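Local atomic coordinates of uncharacterized protein Dfer_1899 (Dyadobacter fermentans, PDB entry 5HX0), a protein that is of unknown function but carries a BNR repeat-like, sialidase-type beta-propeller domain and so may act on or bind carbohydrate. Residues Glu259-Asn264 against Leu280-Leu285; Gly286-Ile291 against Trp304-Phe309; Gly308-Pro313 against Tyr328-Lys333. One frame throughout, in Å; residues are numbered along the deposited sequence.

Contact 1 of 3, residues Glu259-Asn264 against Leu280-Leu285; sequences EKVSFN and LRTAGL
The phenyl ring of F263 meets methyl groups from the neighbouring strand at a slant: CG2 of T282 lies 3.7 Å from CE1, and CD1 of L280 touches CD1 of the same ring. W304 packs against F263 edge-to-face. The other flat pair is the amide of N264 and the guanidinium of R281, with planes 82° apart. They meet through the arginine's aliphatic stem, since OD1 of N264 rests 3.1 Å from CD of R281. The R281 chain is fully extended, with CG anti to the backbone N (chi1 170°), and so runs past the amide and carries its charged end on to a salt bridge with E265. One water ties the two side chains together, accepting from N264 ND2 and from R281 NE at 2.9 Å while donating to the carbonyl O of T282.

Behind these groups is an antiparallel beta hairpin, strands 262-270 and 276-283, the first two of a four-stranded sheet in a BNR-type propeller. S262 and A283 form a hydrogen-bonded pair and exchange two backbone bonds, with S262 N reaching A283 O at 2.9 Å. F263 and T282 are the next, non-hydrogen-bonded pair, their side chains side by side on one face of the sheet; S262 and A283 occupy the other, CB to CB. N264 N then donates to R281 O at 3.2 Å.

At the open end of the hairpin V261 spreads its two methyls. CG1 faces the carbonyl O of A283 at 3.6 Å, and CG2 meets CD1 of L285 at 4.0 Å.

Contact 2 of 3, residues Gly286-Ile291 against Trp304-Phe309; sequences GDQACI and WEKMGF
I291 and selenomethionine M307 cross at about a right angle, CG2 of I291 touching CG of M307 at 3.7 Å. M307 then bends back at chi3 (-75°), so that its CE methyl reaches CB of A289, also at 3.7 Å. The same A289 CB makes an off-centre CH-pi contact with the F309 ring, 4.2 Å from its centroid, so the selenomethionine methyl and the phenyl ring sit next to each other against one small side chain. C290 points its sulfur elsewhere, obliquely toward the W304 indole, with SG 3.9 Å from CE3.

A second right-angle crossing sets Q288 against K306. Q288 was modelled in two conformers; in one of them its chain bends at chi2 and turns the amide toward the corner that follows the edge strand, where OE1 accepts from G308 N at 2.7 Å. That bond holds for this copy alone and is bent at the hydrogen (133°).

Backbone bonds fix these positions. I291 and E305 exchange a reciprocal pair, M307 N donates to A289 O, and A289 N reaches F309 O, at the corner itself, at 3.0 Å. This is the pairing of the third strand, 288-294, with the outermost strand, 305-307, in a four-stranded antiparallel sheet, the blade architecture of a beta-propeller.

Contact 3 of 3, residues Gly308-Pro313 against Tyr328-Lys333; sequences GFQGHP and YGYRHK
H312 has its CG between the backbone N and the carbonyl carbon (chi1 75°), which turns the imidazole so that NE2 meets R331. The arginine, extended from CG to NE, crosses it at about a right angle; NH2 comes to the imidazole edge, in its plane, and makes a weak hydrogen bond to NE2 at 3.0 Å, while NE of R331 bonds to L366 O. D287 takes the other imidazole nitrogen, ND1, and that bond is the stronger of the ring's two.

Q310 stretches out beyond CG and lays its amide across one face of H332, the planes 17° apart, with OE1 3.8 Å above the ring centre. A water donates to OE1 of Q310 and also bonds to OH of Y330. The amide's NE2 is held by G286 O, and NE2 of H332 by D287.

Here the chain passes from one propeller blade to the next: 308-313 links strand 305-307 to strand 314-318 and runs beside the end of strand 324-330. H312 N donates to G329 O at 3.0 Å, whereas the return bond is weak. R331 is the centre of an inverse gamma turn just after that strand.

Y328 and F309 come from opposite directions, CE2 of F309 standing 3.4 Å from CZ of Y328 over one face of the tyrosine ring. Their planes are tilted by 31°. The phenol OH goes on to bond E354 and R340.

Following the chain, contact 1 closes the loop from 259-264 to 280-285, a hairpin. Contact 2 opens directly afterwards at G286 and closes at 304-309, adding the third and fourth strands to the same sheet. Contact 3 begins on G308 and F309, where contact 2 ends, and closes at 328-333 on the next sheet. The three run in series, none enclosing another. Contacts 1 and 2 join through the backbone, where L280 N meets C290 O. Between contacts 2 and 3 the backbones of D287 and G311 are hydrogen-bonded, while R281 of contact 1 packs against H312, so the two neighbouring blades are tied together.

Contact 1 of 3, residues Glu259-Asn264 against Leu280-Leu285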
loop_
_atom_site.group_PDB
_atom_site.type_symbol
_atom_site.label_atom_id
_atom_site.label_comp_id
_atom_site.label_asym_id
_atom_site.label_seq_id
_atom_site.Cartn_x
_atom_site.Cartn_y
_atom_site.Cartn_z
ATOM N N GLU A 259 -4.116 37.273 11.901
ATOM C CA GLU A 259 -4.820 36.953 13.142
ATOM C C GLU A 259 -6.081 36.143 12.887
ATOM O O GLU A 259 -6.469 35.332 13.734
ATOM C CB GLU A 259 -5.183 38.230 13.909
ATOM C CG GLU A 259 -4.012 38.899 14.599
ATOM C CD GLU A 259 -3.307 37.976 15.579
ATOM O OE1 GLU A 259 -3.994 37.166 16.244
ATOM O OE2 GLU A 259 -2.062 38.058 15.679
ATOM N N LYS A 260 -6.739 36.353 11.752
ATOM C CA LYS A 260 -7.985 35.647 11.467
ATOM C C LYS A 260 -7.924 34.771 10.228
ATOM O O LYS A 260 -8.451 33.664 10.243
ATOM C CB LYS A 260 -9.141 36.647 11.315
ATOM C CG LYS A 260 -9.544 37.290 12.630
ATOM C CD LYS A 260 -10.727 38.225 12.473
ATOM C CE LYS A 260 -10.912 39.062 13.732
ATOM N NZ LYS A 260 -9.687 39.858 14.069
ATOM N N VAL A 261 -7.314 35.248 9.152
ATOM C CA VAL A 261 -7.313 34.527 7.883
ATOM C C VAL A 261 -6.281 33.400 7.940
ATOM O O VAL A 261 -5.155 33.600 8.413
ATOM C CB VAL A 261 -7.020 35.499 6.732
ATOM C CG1 VAL A 261 -6.936 34.772 5.412
ATOM C CG2 VAL A 261 -8.093 36.615 6.679
ATOM N N SER A 262 -6.662 32.208 7.451
ATOM C CA SER A 262 -5.742 31.076 7.357
ATOM C C SER A 262 -5.098 31.034 5.974
ATOM O O SER A 262 -5.727 31.384 4.971
ATOM C CB SER A 262 -6.451 29.737 7.600
ATOM O OG SER A 262 -6.880 29.550 8.943
ATOM N N PHE A 263 -3.850 30.601 5.931
ATOM C CA PHE A 263 -3.137 30.334 4.688
ATOM C C PHE A 263 -2.696 28.881 4.751
ATOM O O PHE A 263 -2.126 28.458 5.762
ATOM C CB PHE A 263 -1.936 31.274 4.541
ATOM C CG PHE A 263 -2.316 32.718 4.600
ATOM C CD1 PHE A 263 -2.788 33.364 3.469
ATOM C CD2 PHE A 263 -2.259 33.410 5.801
ATOM C CE1 PHE A 263 -3.183 34.714 3.532
ATOM C CE2 PHE A 263 -2.638 34.731 5.874
ATOM C CZ PHE A 263 -3.100 35.388 4.733
ATOM N N ASN A 264 -3.006 28.105 3.713
ATOM C CA ASN A 264 -2.639 26.691 3.760
ATOM C C ASN A 264 -1.917 26.283 2.480
ATOM O O ASN A 264 -0.689 26.422 2.399
ATOM C CB ASN A 264 -3.868 25.795 4.068
ATOM C CG ASN A 264 -5.146 26.208 3.312
ATOM O OD1 ASN A 264 -5.184 26.185 2.082
ATOM N ND2 ASN A 264 -6.207 26.520 4.051
ATOM N N LEU A 280 -1.213 31.587 -2.764
ATOM C CA LEU A 280 -1.739 31.068 -1.503
ATOM C C LEU A 280 -3.249 30.844 -1.534
ATOM O O LEU A 280 -4.014 31.744 -1.901
ATOM C CB LEU A 280 -1.397 32.024 -0.366
ATOM C CG LEU A 280 0.030 32.573 -0.359
ATOM C CD1 LEU A 280 0.148 33.682 0.657
ATOM C CD2 LEU A 280 1.028 31.455 -0.052
ATOM N N ARG A 281 -3.669 29.643 -1.138
ATOM C CA ARG A 281 -5.067 29.362 -0.821
ATOM C C ARG A 281 -5.396 29.858 0.589
ATOM O O ARG A 281 -4.598 29.708 1.513
ATOM C CB ARG A 281 -5.332 27.859 -0.913
ATOM C CG ARG A 281 -6.703 27.419 -0.370
ATOM C CD ARG A 281 -6.876 25.898 -0.481
ATOM N NE ARG A 281 -8.155 25.480 0.089
ATOM C CZ ARG A 281 -8.681 24.261 -0.039
ATOM N NH1 ARG A 281 -8.036 23.319 -0.706
ATOM N NH2 ARG A 281 -9.867 23.984 0.491
ATOM N N THR A 282 -6.579 30.437 0.761
ATOM C CA THR A 282 -6.964 30.991 2.054
ATOM C C THR A 282 -8.191 30.273 2.610
ATOM O O THR A 282 -8.940 29.615 1.888
ATOM C CB THR A 282 -7.285 32.498 1.972
ATOM O OG1 THR A 282 -8.291 32.721 0.979
ATOM C CG2 THR A 282 -6.034 33.329 1.649
ATOM N N ALA A 283 -8.394 30.433 3.915
ATOM C CA ALA A 283 -9.664 30.147 4.573
ATOM C C ALA A 283 -10.051 31.384 5.370
ATOM O O ALA A 283 -9.188 32.039 5.962
ATOM C CB ALA A 283 -9.578 28.908 5.493
ATOM N N GLY A 284 -11.336 31.731 5.350
ATOM C CA GLY A 284 -11.785 32.926 6.041
ATOM C C GLY A 284 -11.659 34.205 5.244
ATOM O O GLY A 284 -11.763 35.291 5.823
ATOM N N LEU A 285 -11.429 34.121 3.940
ATOM C CA LEU A 285 -11.318 35.313 3.115
ATOM C C LEU A 285 -12.085 35.129 1.816
ATOM O O LEU A 285 -11.671 35.614 0.761
ATOM C CB LEU A 285 -9.853 35.667 2.835
ATOM C CG LEU A 285 -9.513 37.100 2.402
ATOM C CD1 LEU A 285 -9.953 38.112 3.478
ATOM C CD2 LEU A 285 -8.018 37.238 2.143
HETATM O O HOH W 1 -8.911 26.910 2.520
#

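Contact 2 of 3, residues Gly286-Ile291 against Trp304-Phe309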
loop_
_atom_site.group_PDB
_atom_site.type_symbol
_atom_site.label_atom_id
_atom_site.label_comp_id
_atom_site.label_asym_id
_atom_site.label_seq_id
_atom_site.Cartn_x
_atom_site.Cartn_y
_atom_site.Cartn_z
ATOM N N GLY A 286 -13.219 34.437 1.877
ATOM C CA GLY A 286 -14.094 34.323 0.719
ATOM C C GLY A 286 -13.462 33.653 -0.476
ATOM O O GLY A 286 -13.763 34.026 -1.618
ATOM N N ASP A 287 -12.554 32.696 -0.241
ATOM C CA ASP A 287 -11.805 31.994 -1.284
ATOM C C ASP A 287 -10.922 32.934 -2.108
ATOM O O ASP A 287 -10.587 32.633 -3.265
ATOM C CB ASP A 287 -12.736 31.196 -2.211
ATOM C CG ASP A 287 -11.982 30.120 -3.016
ATOM O OD1 ASP A 287 -10.937 29.644 -2.534
ATOM O OD2 ASP A 287 -12.415 29.759 -4.128
ATOM N N GLN A 288 -10.530 34.069 -1.542
ATOM C CA GLN A 288 -9.649 34.977 -2.259
ATOM C C GLN A 288 -8.261 34.359 -2.397
ATOM O O GLN A 288 -7.654 33.949 -1.403
ATOM C CB GLN A 288 -9.564 36.310 -1.522
ATOM C CG GLN A 288 -8.668 37.316 -2.178
ATOM C CD GLN A 288 -9.298 37.961 -3.388
ATOM O OE1 GLN A 288 -8.595 38.464 -4.254
ATOM N NE2 GLN A 288 -10.626 37.957 -3.451
ATOM N N ALA A 289 -7.757 34.299 -3.629
ATOM C CA ALA A 289 -6.412 33.795 -3.864
ATOM C C ALA A 289 -5.407 34.902 -3.555
ATOM O O ALA A 289 -5.567 36.040 -4.013
ATOM C CB ALA A 289 -6.281 33.327 -5.315
ATOM N N CYS A 290 -4.380 34.589 -2.775
ATOM C CA CYS A 290 -3.460 35.625 -2.319
ATOM C C CYS A 290 -2.033 35.354 -2.785
ATOM O O CYS A 290 -1.697 34.273 -3.279
ATOM C CB CYS A 290 -3.498 35.757 -0.789
ATOM S SG CYS A 290 -5.085 36.432 -0.213
ATOM N N ILE A 291 -1.182 36.363 -2.608
ATOM C CA ILE A 291 0.213 36.273 -3.031
ATOM C C ILE A 291 1.077 36.921 -1.957
ATOM O O ILE A 291 0.661 37.888 -1.308
ATOM C CB ILE A 291 0.418 36.941 -4.414
ATOM C CG1 ILE A 291 1.818 36.684 -4.963
ATOM C CG2 ILE A 291 0.104 38.458 -4.339
ATOM C CD1 ILE A 291 2.028 37.164 -6.409
ATOM N N TRP A 304 1.238 40.028 2.744
ATOM C CA TRP A 304 0.480 39.284 1.737
ATOM C C TRP A 304 -0.605 40.185 1.143
ATOM O O TRP A 304 -1.095 41.110 1.796
ATOM C CB TRP A 304 -0.128 38.008 2.340
ATOM C CG TRP A 304 -1.015 38.265 3.532
ATOM C CD1 TRP A 304 -0.632 38.337 4.858
ATOM C CD2 TRP A 304 -2.422 38.510 3.513
ATOM N NE1 TRP A 304 -1.723 38.600 5.652
ATOM C CE2 TRP A 304 -2.831 38.719 4.851
ATOM C CE3 TRP A 304 -3.379 38.576 2.494
ATOM C CZ2 TRP A 304 -4.162 38.983 5.193
ATOM C CZ3 TRP A 304 -4.697 38.841 2.836
ATOM C CH2 TRP A 304 -5.075 39.036 4.177
ATOM N N GLU A 305 -0.962 39.932 -0.123
ATOM C CA GLU A 305 -1.965 40.728 -0.840
ATOM C C GLU A 305 -3.028 39.828 -1.452
ATOM O O GLU A 305 -2.731 38.720 -1.902
ATOM C CB GLU A 305 -1.375 41.527 -2.014
ATOM C CG GLU A 305 -0.241 42.465 -1.724
ATOM C CD GLU A 305 0.316 43.070 -3.019
ATOM O OE1 GLU A 305 -0.476 43.284 -3.966
ATOM O OE2 GLU A 305 1.542 43.313 -3.096
ATOM N N LYS A 306 -4.252 40.345 -1.550
ATOM C CA LYS A 306 -5.247 39.698 -2.406
ATOM C C LYS A 306 -4.876 39.895 -3.873
ATOM O O LYS A 306 -4.544 41.012 -4.298
ATOM C CB LYS A 306 -6.642 40.272 -2.154
ATOM C CG LYS A 306 -7.141 40.147 -0.732
ATOM C CD LYS A 306 -8.491 40.805 -0.599
ATOM C CE LYS A 306 -8.544 41.615 0.677
ATOM N NZ LYS A 306 -9.836 42.311 0.809
HETATM N N MSE A 307 -4.953 38.828 -4.654
HETATM C CA MSE A 307 -4.701 38.961 -6.088
HETATM C C MSE A 307 -5.894 39.530 -6.844
HETATM O O MSE A 307 -5.740 40.026 -7.965
HETATM C CB MSE A 307 -4.278 37.617 -6.680
HETATM C CG MSE A 307 -2.842 37.314 -6.312
HETATM SE SE MSE A 307 -2.061 35.931 -7.441
HETATM C CE MSE A 307 -2.997 34.478 -6.588
ATOM N N GLY A 308 -7.072 39.486 -6.228
ATOM C CA GLY A 308 -8.273 40.044 -6.822
ATOM C C GLY A 308 -9.207 39.049 -7.473
ATOM O O GLY A 308 -10.073 39.463 -8.245
ATOM N N PHE A 309 -9.064 37.755 -7.195
ATOM C CA PHE A 309 -9.974 36.764 -7.760
ATOM C C PHE A 309 -10.108 35.590 -6.797
ATOM O O PHE A 309 -9.307 35.432 -5.872
ATOM C CB PHE A 309 -9.502 36.282 -9.135
ATOM C CG PHE A 309 -8.160 35.560 -9.121
ATOM C CD1 PHE A 309 -6.973 36.261 -9.300
ATOM C CD2 PHE A 309 -8.100 34.179 -8.976
ATOM C CE1 PHE A 309 -5.745 35.592 -9.307
ATOM C CE2 PHE A 309 -6.875 33.491 -8.990
ATOM C CZ PHE A 309 -5.698 34.197 -9.148
#

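Contact 3 of 3, residues Gly308-Pro313 against Tyr328-Lys333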
loop_
_atom_site.group_PDB
_atom_site.type_symbol
_atom_site.label_atom_id
_atom_site.label_comp_id
_atom_site.label_asym_id
_atom_site.label_seq_id
_atom_site.Cartn_x
_atom_site.Cartn_y
_atom_site.Cartn_z
ATOM N N GLY A 308 -7.072 39.486 -6.228
ATOM C CA GLY A 308 -8.273 40.044 -6.822
ATOM C C GLY A 308 -9.207 39.049 -7.473
ATOM O O GLY A 308 -10.073 39.463 -8.245
ATOM N N PHE A 309 -9.064 37.755 -7.195
ATOM C CA PHE A 309 -9.974 36.764 -7.760
ATOM C C PHE A 309 -10.108 35.590 -6.797
ATOM O O PHE A 309 -9.307 35.432 -5.872
ATOM C CB PHE A 309 -9.502 36.282 -9.135
ATOM C CG PHE A 309 -8.160 35.560 -9.121
ATOM C CD1 PHE A 309 -6.973 36.261 -9.300
ATOM C CD2 PHE A 309 -8.100 34.179 -8.976
ATOM C CE1 PHE A 309 -5.745 35.592 -9.307
ATOM C CE2 PHE A 309 -6.875 33.491 -8.990
ATOM C CZ PHE A 309 -5.698 34.197 -9.148
ATOM N N GLN A 310 -11.145 34.778 -7.026
ATOM C CA GLN A 310 -11.379 33.546 -6.280
ATOM C C GLN A 310 -10.793 32.351 -7.022
ATOM O O GLN A 310 -10.913 32.239 -8.248
ATOM C CB GLN A 310 -12.875 33.288 -6.074
ATOM C CG GLN A 310 -13.626 34.296 -5.244
ATOM C CD GLN A 310 -15.101 33.926 -5.110
ATOM O OE1 GLN A 310 -15.820 33.838 -6.105
ATOM N NE2 GLN A 310 -15.548 33.681 -3.881
ATOM N N GLY A 311 -10.187 31.455 -6.267
ATOM C CA GLY A 311 -9.697 30.192 -6.790
ATOM C C GLY A 311 -8.689 29.583 -5.843
ATOM O O GLY A 311 -8.061 30.270 -5.028
ATOM N N HIS A 312 -8.529 28.267 -5.963
ATOM C CA HIS A 312 -7.583 27.511 -5.158
ATOM C C HIS A 312 -7.544 26.052 -5.621
ATOM O O HIS A 312 -8.457 25.577 -6.271
ATOM C CB HIS A 312 -7.961 27.544 -3.666
ATOM C CG HIS A 312 -9.130 26.675 -3.323
ATOM N ND1 HIS A 312 -10.378 27.191 -3.045
ATOM C CD2 HIS A 312 -9.242 25.329 -3.195
ATOM C CE1 HIS A 312 -11.209 26.202 -2.762
ATOM N NE2 HIS A 312 -10.547 25.061 -2.847
ATOM N N PRO A 313 -6.461 25.337 -5.297
ATOM C CA PRO A 313 -5.190 25.935 -4.917
ATOM C C PRO A 313 -4.516 26.415 -6.208
ATOM O O PRO A 313 -5.070 26.191 -7.286
ATOM C CB PRO A 313 -4.431 24.770 -4.273
ATOM C CG PRO A 313 -4.913 23.564 -5.069
ATOM C CD PRO A 313 -6.374 23.875 -5.443
ATOM N N TYR A 328 -5.575 27.268 -11.413
ATOM C CA TYR A 328 -6.267 27.087 -10.140
ATOM C C TYR A 328 -7.630 26.449 -10.345
ATOM O O TYR A 328 -8.232 26.547 -11.414
ATOM C CB TYR A 328 -6.447 28.412 -9.393
ATOM C CG TYR A 328 -6.844 29.574 -10.277
ATOM C CD1 TYR A 328 -5.876 30.306 -10.955
ATOM C CD2 TYR A 328 -8.168 29.965 -10.394
ATOM C CE1 TYR A 328 -6.214 31.380 -11.757
ATOM C CE2 TYR A 328 -8.525 31.062 -11.211
ATOM C CZ TYR A 328 -7.535 31.756 -11.878
ATOM O OH TYR A 328 -7.830 32.839 -12.687
ATOM N N GLY A 329 -8.117 25.801 -9.283
ATOM C CA GLY A 329 -9.472 25.299 -9.288
ATOM C C GLY A 329 -10.471 26.412 -9.035
ATOM O O GLY A 329 -10.183 27.409 -8.365
ATOM N N TYR A 330 -11.665 26.247 -9.592
ATOM C CA TYR A 330 -12.740 27.224 -9.428
ATOM C C TYR A 330 -13.950 26.490 -8.864
ATOM O O TYR A 330 -14.783 25.961 -9.603
ATOM C CB TYR A 330 -13.077 27.917 -10.741
ATOM C CG TYR A 330 -13.944 29.139 -10.557
ATOM C CD1 TYR A 330 -13.429 30.303 -10.008
ATOM C CD2 TYR A 330 -15.283 29.128 -10.932
ATOM C CE1 TYR A 330 -14.229 31.451 -9.855
ATOM C CE2 TYR A 330 -16.081 30.255 -10.780
ATOM C CZ TYR A 330 -15.548 31.408 -10.245
ATOM O OH TYR A 330 -16.348 32.522 -10.100
ATOM N N ARG A 331 -14.057 26.487 -7.543
ATOM C CA ARG A 331 -15.107 25.737 -6.859
ATOM C C ARG A 331 -16.295 26.635 -6.563
ATOM O O ARG A 331 -16.776 26.730 -5.442
ATOM C CB ARG A 331 -14.550 25.087 -5.595
ATOM C CG ARG A 331 -13.659 23.851 -5.911
ATOM C CD ARG A 331 -12.724 23.509 -4.749
ATOM N NE ARG A 331 -12.173 22.158 -4.848
ATOM C CZ ARG A 331 -11.515 21.528 -3.870
ATOM N NH1 ARG A 331 -11.082 20.285 -4.064
ATOM N NH2 ARG A 331 -11.278 22.127 -2.702
ATOM N N HIS A 332 -16.728 27.351 -7.600
ATOM C CA HIS A 332 -17.946 28.158 -7.587
ATOM C C HIS A 332 -18.657 27.910 -8.906
ATOM O O HIS A 332 -18.082 27.345 -9.833
ATOM C CB HIS A 332 -17.624 29.642 -7.399
ATOM C CG HIS A 332 -16.642 29.892 -6.302
ATOM N ND1 HIS A 332 -17.021 30.026 -4.986
ATOM C CD2 HIS A 332 -15.291 29.962 -6.314
ATOM C CE1 HIS A 332 -15.948 30.211 -4.238
ATOM N NE2 HIS A 332 -14.882 30.168 -5.018
ATOM N N LYS A 333 -19.921 28.317 -8.999
ATOM C CA LYS A 333 -20.638 28.174 -10.270
ATOM C C LYS A 333 -20.060 29.105 -11.321
ATOM O O LYS A 333 -19.832 30.283 -11.057
ATOM C CB LYS A 333 -22.142 28.461 -10.104
ATOM C CG LYS A 333 -22.844 27.607 -9.055
ATOM C CD LYS A 333 -22.458 26.126 -9.154
ATOM C CE LYS A 333 -23.603 25.243 -9.677
ATOM N NZ LYS A 333 -23.156 23.822 -9.935
HETATM O O HOH W 2 -15.449 34.633 -8.656
#